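Local coordinates for leucine-rich repeat protein (Bacteroides thetaiotaomicron, PDB 4ECN) that is of unknown function but, as an extracellular protein with a leucine-rich repeat solenoid behind two transthyretin-like domains, probably binds other proteins, at residues 13-18 with 119-124; 236-241 with 305-310; 586-591 with 612-617. All coordinates share one frame; numbering follows the deposited sequence.

Contact 1 of 3, residues 13-18 with 119-124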
loop_
_atom_site.group_PDB
_atom_site.type_symbol
_atom_site.label_atom_id
_atom_site.label_comp_id
_atom_site.label_asym_id
_atom_site.label_seq_id
_atom_site.Cartn_x
_atom_site.Cartn_y
_atom_site.Cartn_z
ATOM N N VAL A 13 -10.538 41.757 -35.556
ATOM C CA VAL A 13 -10.635 41.692 -34.096
ATOM C C VAL A 13 -11.020 43.063 -33.578
ATOM O O VAL A 13 -10.632 44.088 -34.151
ATOM C CB VAL A 13 -9.341 41.181 -33.398
ATOM C CG1 VAL A 13 -9.560 40.946 -31.909
ATOM C CG2 VAL A 13 -8.844 39.904 -34.037
ATOM N N GLN A 14 -11.801 43.065 -32.503
ATOM C CA GLN A 14 -12.175 44.245 -31.760
ATOM C C GLN A 14 -12.158 43.854 -30.320
ATOM O O GLN A 14 -12.318 42.673 -30.012
ATOM C CB GLN A 14 -13.507 44.859 -32.207
ATOM C CG GLN A 14 -14.760 44.012 -32.004
ATOM C CD GLN A 14 -15.987 44.746 -32.502
ATOM O OE1 GLN A 14 -15.932 45.571 -33.433
ATOM N NE2 GLN A 14 -17.131 44.438 -31.905
ATOM N N PHE A 15 -11.891 44.814 -29.436
ATOM C CA PHE A 15 -11.808 44.519 -28.010
ATOM C C PHE A 15 -12.907 45.250 -27.252
ATOM O O PHE A 15 -13.297 46.363 -27.612
ATOM C CB PHE A 15 -10.419 44.879 -27.454
ATOM C CG PHE A 15 -9.304 44.117 -28.136
ATOM C CD1 PHE A 15 -8.951 42.842 -27.713
ATOM C CD2 PHE A 15 -8.631 44.661 -29.222
ATOM C CE1 PHE A 15 -7.944 42.130 -28.366
ATOM C CE2 PHE A 15 -7.629 43.947 -29.873
ATOM C CZ PHE A 15 -7.289 42.688 -29.441
ATOM N N LYS A 16 -13.434 44.575 -26.231
ATOM C CA LYS A 16 -14.484 45.059 -25.344
ATOM C C LYS A 16 -13.925 45.023 -23.910
ATOM O O LYS A 16 -13.549 43.940 -23.449
ATOM C CB LYS A 16 -15.741 44.180 -25.525
ATOM C CG LYS A 16 -17.059 44.932 -25.624
ATOM C CD LYS A 16 -18.218 43.938 -25.653
ATOM C CE LYS A 16 -19.577 44.543 -25.913
ATOM N NZ LYS A 16 -20.642 43.502 -25.925
ATOM N N LEU A 17 -13.765 46.204 -23.253
ATOM C CA LEU A 17 -13.218 46.313 -21.889
ATOM C C LEU A 17 -14.273 45.900 -20.848
ATOM O O LEU A 17 -15.393 46.416 -20.856
ATOM C CB LEU A 17 -12.699 47.737 -21.598
ATOM C CG LEU A 17 -11.315 48.095 -22.180
ATOM C CD1 LEU A 17 -11.112 49.586 -22.256
ATOM C CD2 LEU A 17 -10.185 47.476 -21.369
ATOM N N TYR A 18 -13.914 44.942 -19.983
ATOM C CA TYR A 18 -14.787 44.399 -18.948
ATOM C C TYR A 18 -14.240 44.690 -17.554
ATOM O O TYR A 18 -13.027 44.844 -17.377
ATOM C CB TYR A 18 -14.975 42.879 -19.134
ATOM C CG TYR A 18 -15.905 42.515 -20.274
ATOM C CD1 TYR A 18 -15.467 42.537 -21.595
ATOM C CD2 TYR A 18 -17.214 42.109 -20.029
ATOM C CE1 TYR A 18 -16.320 42.211 -22.650
ATOM C CE2 TYR A 18 -18.072 41.758 -21.075
ATOM C CZ TYR A 18 -17.621 41.814 -22.388
ATOM O OH TYR A 18 -18.458 41.478 -23.431
ATOM N N LEU A 119 -13.970 38.783 -34.794
ATOM C CA LEU A 119 -13.819 38.304 -33.435
ATOM C C LEU A 119 -13.933 39.456 -32.466
ATOM O O LEU A 119 -13.437 40.538 -32.746
ATOM C CB LEU A 119 -12.446 37.614 -33.310
ATOM C CG LEU A 119 -11.975 37.177 -31.925
ATOM C CD1 LEU A 119 -12.772 36.013 -31.414
ATOM C CD2 LEU A 119 -10.523 36.815 -31.956
ATOM N N GLU A 120 -14.591 39.232 -31.334
ATOM C CA GLU A 120 -14.658 40.237 -30.283
ATOM C C GLU A 120 -14.022 39.649 -29.061
ATOM O O GLU A 120 -14.531 38.663 -28.517
ATOM C CB GLU A 120 -16.083 40.723 -30.017
ATOM C CG GLU A 120 -16.129 41.948 -29.114
ATOM C CD GLU A 120 -17.526 42.463 -28.830
ATOM O OE1 GLU A 120 -18.281 41.778 -28.098
ATOM O OE2 GLU A 120 -17.855 43.568 -29.321
ATOM N N LYS A 121 -12.862 40.195 -28.669
ATOM C CA LYS A 121 -12.136 39.685 -27.509
ATOM C C LYS A 121 -12.495 40.497 -26.275
ATOM O O LYS A 121 -12.545 41.729 -26.290
ATOM C CB LYS A 121 -10.608 39.669 -27.731
ATOM C CG LYS A 121 -9.796 38.965 -26.628
ATOM C CD LYS A 121 -9.905 37.431 -26.677
ATOM C CE LYS A 121 -9.295 36.748 -25.483
ATOM N NZ LYS A 121 -10.122 36.932 -24.255
ATOM N N ALA A 122 -12.775 39.770 -25.214
ATOM C CA ALA A 122 -13.087 40.324 -23.920
ATOM C C ALA A 122 -11.799 40.531 -23.123
ATOM O O ALA A 122 -11.076 39.565 -22.811
ATOM C CB ALA A 122 -14.044 39.396 -23.179
ATOM N N LEU A 123 -11.491 41.793 -22.833
ATOM C CA LEU A 123 -10.354 42.114 -21.999
ATOM C C LEU A 123 -10.875 42.509 -20.627
ATOM O O LEU A 123 -11.602 43.497 -20.522
ATOM C CB LEU A 123 -9.464 43.209 -22.617
ATOM C CG LEU A 123 -8.612 42.822 -23.825
ATOM C CD1 LEU A 123 -7.852 44.019 -24.342
ATOM C CD2 LEU A 123 -7.645 41.690 -23.494
ATOM N N THR A 124 -10.559 41.712 -19.589
ATOM C CA THR A 124 -11.005 42.002 -18.222
ATOM C C THR A 124 -9.896 42.762 -17.476
ATOM O O THR A 124 -8.783 42.248 -17.316
ATOM C CB THR A 124 -11.422 40.720 -17.488
ATOM O OG1 THR A 124 -12.482 40.093 -18.217
ATOM C CG2 THR A 124 -11.872 40.991 -16.060
#

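Contact 2 of 3, residues 236-241 with 305-310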
loop_
_atom_site.group_PDB
_atom_site.type_symbol
_atom_site.label_atom_id
_atom_site.label_comp_id
_atom_site.label_asym_id
_atom_site.label_seq_id
_atom_site.Cartn_x
_atom_site.Cartn_y
_atom_site.Cartn_z
ATOM N N THR A 236 21.214 26.064 -16.213
ATOM C CA THR A 236 20.096 26.354 -15.333
ATOM C C THR A 236 20.718 26.645 -13.989
ATOM O O THR A 236 21.539 25.855 -13.507
ATOM C CB THR A 236 19.035 25.222 -15.321
ATOM O OG1 THR A 236 18.599 24.948 -16.649
ATOM C CG2 THR A 236 17.819 25.591 -14.523
ATOM N N GLN A 237 20.404 27.803 -13.414
ATOM C CA GLN A 237 20.983 28.148 -12.127
ATOM C C GLN A 237 19.967 28.732 -11.178
ATOM O O GLN A 237 19.066 29.459 -11.604
ATOM C CB GLN A 237 22.123 29.170 -12.291
ATOM C CG GLN A 237 23.312 28.753 -13.150
ATOM C CD GLN A 237 24.160 27.625 -12.626
ATOM O OE1 GLN A 237 24.263 27.377 -11.424
ATOM N NE2 GLN A 237 24.861 26.968 -13.536
ATOM N N SER A 238 20.131 28.424 -9.879
ATOM C CA SER A 238 19.394 29.055 -8.789
ATOM C C SER A 238 20.250 30.223 -8.348
ATOM O O SER A 238 21.449 30.048 -8.071
ATOM C CB SER A 238 19.079 28.086 -7.655
ATOM O OG SER A 238 18.160 28.690 -6.758
ATOM N N VAL A 239 19.690 31.429 -8.419
ATOM C CA VAL A 239 20.424 32.646 -8.113
ATOM C C VAL A 239 19.602 33.560 -7.192
ATOM O O VAL A 239 18.510 33.200 -6.741
ATOM C CB VAL A 239 20.819 33.390 -9.429
ATOM C CG1 VAL A 239 21.880 32.624 -10.220
ATOM C CG2 VAL A 239 19.602 33.704 -10.298
ATOM N N ARG A 240 20.174 34.744 -6.909
ATOM C CA ARG A 240 19.623 35.870 -6.163
ATOM C C ARG A 240 20.118 37.143 -6.834
ATOM O O ARG A 240 21.181 37.665 -6.503
ATOM C CB ARG A 240 19.979 35.820 -4.662
ATOM C CG ARG A 240 19.170 34.828 -3.824
ATOM C CD ARG A 240 17.687 35.191 -3.759
ATOM N NE ARG A 240 16.937 34.363 -2.813
ATOM C CZ ARG A 240 16.476 33.144 -3.078
ATOM N NH1 ARG A 240 16.721 32.572 -4.253
ATOM N NH2 ARG A 240 15.787 32.475 -2.160
ATOM N N GLY A 241 19.381 37.567 -7.847
ATOM C CA GLY A 241 19.668 38.780 -8.588
ATOM C C GLY A 241 19.378 39.985 -7.726
ATOM O O GLY A 241 18.623 39.900 -6.753
ATOM N N ASN A 305 5.386 25.588 -8.502
ATOM C CA ASN A 305 5.116 27.037 -8.542
ATOM C C ASN A 305 5.840 27.692 -7.367
ATOM O O ASN A 305 5.253 28.371 -6.517
ATOM C CB ASN A 305 3.612 27.322 -8.525
ATOM C CG ASN A 305 2.872 26.604 -9.601
ATOM O OD1 ASN A 305 1.928 25.859 -9.327
ATOM N ND2 ASN A 305 3.373 26.699 -10.825
ATOM N N LYS A 306 7.129 27.410 -7.302
ATOM C CA LYS A 306 8.001 27.873 -6.250
ATOM C C LYS A 306 9.435 27.871 -6.797
ATOM O O LYS A 306 9.669 27.325 -7.879
ATOM C CB LYS A 306 7.831 27.020 -4.965
ATOM C CG LYS A 306 8.021 25.508 -5.137
ATOM C CD LYS A 306 7.918 24.802 -3.792
ATOM C CE LYS A 306 8.207 23.334 -3.883
ATOM N NZ LYS A 306 8.031 22.644 -2.579
ATOM N N GLU A 307 10.362 28.543 -6.084
ATOM C CA GLU A 307 11.776 28.662 -6.418
ATOM C C GLU A 307 12.377 27.302 -6.742
ATOM O O GLU A 307 12.202 26.367 -5.960
ATOM C CB GLU A 307 12.527 29.291 -5.241
ATOM C CG GLU A 307 13.997 29.536 -5.534
ATOM C CD GLU A 307 14.868 29.817 -4.332
ATOM O OE1 GLU A 307 14.379 29.724 -3.180
ATOM O OE2 GLU A 307 16.071 30.082 -4.553
ATOM N N LEU A 308 13.115 27.224 -7.879
ATOM C CA LEU A 308 13.814 26.056 -8.419
ATOM C C LEU A 308 14.571 25.277 -7.343
ATOM O O LEU A 308 14.502 24.040 -7.309
ATOM C CB LEU A 308 14.799 26.500 -9.506
ATOM C CG LEU A 308 15.706 25.408 -10.106
ATOM C CD1 LEU A 308 14.899 24.299 -10.778
ATOM C CD2 LEU A 308 16.716 26.001 -11.070
ATOM N N ASP A 309 15.267 25.995 -6.466
ATOM C CA ASP A 309 16.036 25.423 -5.381
ATOM C C ASP A 309 15.170 24.602 -4.413
ATOM O O ASP A 309 15.703 23.772 -3.668
ATOM C CB ASP A 309 16.726 26.545 -4.616
ATOM C CG ASP A 309 18.071 26.126 -4.075
ATOM O OD1 ASP A 309 18.917 25.660 -4.881
ATOM O OD2 ASP A 309 18.295 26.290 -2.851
HETATM N N MSE A 310 13.839 24.810 -4.435
HETATM C CA MSE A 310 12.892 24.121 -3.549
HETATM C C MSE A 310 12.166 22.950 -4.221
HETATM O O MSE A 310 11.387 22.266 -3.542
HETATM C CB MSE A 310 11.829 25.114 -3.034
HETATM C CG MSE A 310 12.377 26.160 -2.077
HETATM SE SE MSE A 310 13.317 25.324 -0.610
HETATM C CE MSE A 310 15.188 25.876 -1.030
#

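Contact 3 of 3, residues 586-591 with 612-617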
loop_
_atom_site.group_PDB
_atom_site.type_symbol
_atom_site.label_atom_id
_atom_site.label_comp_id
_atom_site.label_asym_id
_atom_site.label_seq_id
_atom_site.Cartn_x
_atom_site.Cartn_y
_atom_site.Cartn_z
ATOM N N ARG A 586 -2.585 -28.298 -7.365
ATOM C CA ARG A 586 -3.050 -29.683 -7.220
ATOM C C ARG A 586 -1.851 -30.637 -7.046
ATOM O O ARG A 586 -2.059 -31.797 -6.681
ATOM C CB ARG A 586 -3.925 -30.129 -8.431
ATOM C CG ARG A 586 -3.218 -30.135 -9.795
ATOM C CD ARG A 586 -4.030 -30.752 -10.929
ATOM N NE ARG A 586 -3.977 -29.915 -12.134
ATOM C CZ ARG A 586 -3.035 -29.992 -13.066
ATOM N NH1 ARG A 586 -2.077 -30.906 -12.979
ATOM N NH2 ARG A 586 -3.051 -29.164 -14.101
ATOM N N HIS A 587 -0.607 -30.160 -7.333
ATOM C CA HIS A 587 0.594 -30.991 -7.255
ATOM C C HIS A 587 1.834 -30.228 -6.716
ATOM O O HIS A 587 2.325 -29.298 -7.363
ATOM C CB HIS A 587 0.918 -31.565 -8.647
ATOM C CG HIS A 587 2.159 -32.406 -8.673
ATOM N ND1 HIS A 587 2.175 -33.697 -8.150
ATOM C CD2 HIS A 587 3.401 -32.101 -9.124
ATOM C CE1 HIS A 587 3.417 -34.128 -8.303
ATOM N NE2 HIS A 587 4.191 -33.205 -8.882
ATOM N N LEU A 588 2.383 -30.711 -5.581
ATOM C CA LEU A 588 3.603 -30.182 -4.953
ATOM C C LEU A 588 4.855 -30.971 -5.321
ATOM O O LEU A 588 4.804 -32.190 -5.518
ATOM C CB LEU A 588 3.493 -30.196 -3.415
ATOM C CG LEU A 588 2.462 -29.315 -2.735
ATOM C CD1 LEU A 588 2.495 -29.534 -1.259
ATOM C CD2 LEU A 588 2.696 -27.871 -3.014
ATOM N N GLU A 589 5.991 -30.283 -5.347
ATOM C CA GLU A 589 7.311 -30.883 -5.545
ATOM C C GLU A 589 8.150 -30.465 -4.363
ATOM O O GLU A 589 7.942 -29.378 -3.836
ATOM C CB GLU A 589 7.933 -30.486 -6.889
ATOM C CG GLU A 589 7.249 -31.116 -8.092
ATOM C CD GLU A 589 7.796 -32.449 -8.558
ATOM O OE1 GLU A 589 9.034 -32.625 -8.542
ATOM O OE2 GLU A 589 6.995 -33.274 -9.049
ATOM N N ALA A 590 9.045 -31.314 -3.901
ATOM C CA ALA A 590 9.818 -30.970 -2.713
ATOM C C ALA A 590 10.983 -30.016 -3.017
ATOM O O ALA A 590 11.505 -30.009 -4.130
ATOM C CB ALA A 590 10.361 -32.235 -2.077
ATOM N N PHE A 591 11.358 -29.205 -2.006
ATOM C CA PHE A 591 12.536 -28.332 -1.956
ATOM C C PHE A 591 13.721 -29.098 -1.374
ATOM O O PHE A 591 14.882 -28.838 -1.693
ATOM C CB PHE A 591 12.263 -27.081 -1.104
ATOM C CG PHE A 591 11.311 -26.089 -1.697
ATOM C CD1 PHE A 591 11.760 -25.109 -2.572
ATOM C CD2 PHE A 591 9.972 -26.100 -1.352
ATOM C CE1 PHE A 591 10.871 -24.189 -3.138
ATOM C CE2 PHE A 591 9.086 -25.172 -1.903
ATOM C CZ PHE A 591 9.538 -24.226 -2.798
ATOM N N GLU A 612 6.948 -35.898 2.142
ATOM C CA GLU A 612 7.597 -36.107 3.467
ATOM C C GLU A 612 8.946 -35.317 3.549
ATOM O O GLU A 612 9.433 -35.031 4.654
ATOM C CB GLU A 612 7.803 -37.620 3.757
ATOM C CG GLU A 612 7.898 -37.999 5.243
ATOM C CD GLU A 612 7.375 -39.363 5.706
ATOM O OE1 GLU A 612 6.387 -39.866 5.118
ATOM O OE2 GLU A 612 7.880 -39.872 6.736
ATOM N N ASP A 613 9.473 -34.896 2.374
ATOM C CA ASP A 613 10.699 -34.116 2.182
ATOM C C ASP A 613 10.401 -32.725 1.564
ATOM O O ASP A 613 11.319 -32.118 0.999
ATOM C CB ASP A 613 11.670 -34.909 1.267
ATOM C CG ASP A 613 11.151 -35.305 -0.127
ATOM O OD1 ASP A 613 9.915 -35.273 -0.338
ATOM O OD2 ASP A 613 11.981 -35.710 -0.984
ATOM N N PHE A 614 9.130 -32.211 1.677
ATOM C CA PHE A 614 8.719 -30.928 1.090
ATOM C C PHE A 614 9.743 -29.855 1.397
ATOM O O PHE A 614 10.242 -29.213 0.478
ATOM C CB PHE A 614 7.320 -30.475 1.548
ATOM C CG PHE A 614 6.876 -29.191 0.870
ATOM C CD1 PHE A 614 6.556 -29.173 -0.488
ATOM C CD2 PHE A 614 6.815 -27.994 1.578
ATOM C CE1 PHE A 614 6.191 -27.978 -1.124
ATOM C CE2 PHE A 614 6.441 -26.801 0.941
ATOM C CZ PHE A 614 6.130 -26.802 -0.404
ATOM N N CYS A 615 10.068 -29.690 2.693
ATOM C CA CYS A 615 11.082 -28.775 3.212
ATOM C C CYS A 615 11.361 -29.084 4.679
ATOM O O CYS A 615 10.833 -30.039 5.264
ATOM C CB CYS A 615 10.668 -27.314 3.035
ATOM S SG CYS A 615 9.356 -26.779 4.166
ATOM N N ALA A 616 12.221 -28.236 5.248
ATOM C CA ALA A 616 12.622 -28.143 6.639
ATOM C C ALA A 616 12.198 -26.774 7.159
ATOM O O ALA A 616 11.745 -25.933 6.368
ATOM C CB ALA A 616 14.113 -28.356 6.760
ATOM N N PHE A 617 12.306 -26.548 8.472
ATOM C CA PHE A 617 11.881 -25.289 9.059
ATOM C C PHE A 617 12.951 -24.734 9.978
ATOM O O PHE A 617 13.775 -25.501 10.487
ATOM C CB PHE A 617 10.556 -25.486 9.820
ATOM C CG PHE A 617 9.426 -25.988 8.947
ATOM C CD1 PHE A 617 8.695 -25.106 8.146
ATOM C CD2 PHE A 617 9.107 -27.345 8.902
ATOM C CE1 PHE A 617 7.667 -25.577 7.312
ATOM C CE2 PHE A 617 8.065 -27.809 8.088
ATOM C CZ PHE A 617 7.358 -26.926 7.291
#

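Contact 1 of 3, residues 13-18 with 119-124
Residues 13-18 of strand 10-18 and 119-124 of strand 118-124 run parallel, and five backbone hydrogen bonds join them like rungs. Gln14 and Lys16 use both N and O: Gln14 N donates to Leu119 O and Lys121 N to Gln14 O, then Lys16 N to Lys121 O and Leu123 N to Lys16 O. Tyr18 N closes the ladder on Leu123 O at 2.8 Å. CA-H...O contacts such as Val13 CA to Leu119 O fill the gaps.

The polar interactions gather round the carboxylate of Glu120. Gln14 CG lies between the backbone N and the carbonyl carbon (chi1 64°), and the extended chain beyond it brings Gln14 NE2 to Glu120 OE2, 2.8 Å away on the anti side. Glu120 OE1 forms a long salt bridge with Lys16 NZ, 3.6 Å, while the extended Lys16 chain crosses Glu120 obliquely.

Apolar packing differs between the two faces. On that of Val13, Phe15 and Leu17, Phe15 CD1 touches Lys121 CB, at 3.6 Å, and Leu123 CD1; Val13 CG1 sits over one face of the Phe15 ring, toward its rim. On the other face, that of Gln14, Lys16 and Tyr18, Tyr18 CE1 comes to 3.7 Å from Ala122 CB, which lies obliquely to the ring. Strand 73-81 flanks 10-18 antiparallel. First and last strands paired in parallel within a mixed, curled sheet are consistent with the transthyretin-like fold of this DUF4458 domain.

Contact 2 of 3, residues 236-241 with 305-310
Arg240 and Glu307 form a salt bridge where a transthyretin-like DUF4458 domain meets the start of the leucine-rich repeat region. Arg240 follows the end of strand 230-238, whereas Glu307 lies just ahead of the short 3-10 turn 308-310, in the loop between helix 266-280 and strand 317-319.

Glu307 shows how one extended chain can span such a junction. From CB, its CG stands anti to the backbone N (chi1 -176°), and the chain stays extended to CD, carrying the carboxylate across to the other segment. Glu307 CD lies at the edge of the Arg240 guanidinium, in its plane, 3.3 Å from Arg240 NH1. OE1 receives a weak hydrogen bond from Arg240 NH2. Glu307 OE2 takes the stronger one, from Arg240 NH1 at 2.6 Å, and the N-H...O angle of 168° makes it nearly straight. The donor nevertheless comes from above the carboxylate plane, and the two flat groups are turned 53° against each other. Arg240 NH1 also donates to Val239 O, a second bond that helps to fix the rotation of the guanidinium.

Beside this pair, Ser238 OG approaches Asp309 CB to 3.4 Å. Asp309 OD1 turns to a different partner, the hydroxyl of Tyr267, so helix 266-280 also takes part in the junction. Ile268 of that helix touches both Thr236 and Leu308, which cross at about a right angle, and Thr236 OG1 is hydrogen-bonded to Lys272 and Thr222. The apolar end of the interface is thus buried against the helix, with the ion pair toward its more exposed end. In the buried part, the methyl Thr236 CG2 meets one branch of the leucine, Leu308 CD2, at 3.6 Å.

Contact 3 of 3, residues 586-591 with 612-617
Phe591 N donates to Phe614 O over 2.7 Å, with an N-H...O angle of 161°, and this backbone bond ties two successive loops together. Phe614 O also lies in the plane of the Phe591 ring, at its edge, 3.6 Å from Phe591 CD2. One acceptor therefore faces both the amide and the aromatic rim of a single residue.

Beside that bond the two phenylalanines point the same way, side by side, yet their rings are turned almost perpendicular. They make a T-shaped (edge-to-face) pair: Phe591 presents its edge to the face of Phe614, with the centroids 5.4 Å apart and the planes at 83°. Phe591 CD2 sits over the Phe614 face toward its rim, and Phe591 CE2 comes to 3.7 Å from Phe614 CZ. The Phe614 ring is carried back toward segment 586-591 because its CG is anti to the backbone N (chi1 -177°), although its CB starts out pointing away from that segment.

Leu588 completes the apolar contact from another direction. It crosses Phe614 at about a right angle, and its two methyls both approach Phe614 CE1, Leu588 CD2 at 4.0 Å. Glu589 O lies obliquely to this ring, 3.5 Å from Phe614 CE1. At the more exposed end, Ala590 CB packs against the Asp613 backbone oxygen and carboxylate.

The layered phenylalanines and leucine are those of a leucine-rich repeat solenoid, whose successive turns stack their apolar side chains inward. Phe614 also touches Leu600 of strand 596-601, and Phe591 reaches Leu569 of helix 566-569. Next along the chain, Ala616 is hydrogen-bonded through its backbone to Val595 and Leu597, placing strand 616-617 beside strand 596-601.

How the contacts relate
The three contacts follow one another along the chain, each closing before the next opens, and none touches another. Contact 1 lies within the sheet of the first DUF4458 domain. Contact 2, its centre 36 Å from that of contact 1, joins the edge of the second such domain to the beginning of the repeat region. Contact 3 belongs to the solenoid beyond, between successive turns beside strand 596-601; its centre is 61 Å from that of contact 2 and 80 Å from that of contact 1, across the chain's centre. Together they illustrate an elongated modular protein, with contacts within a domain, between domains and between repeats.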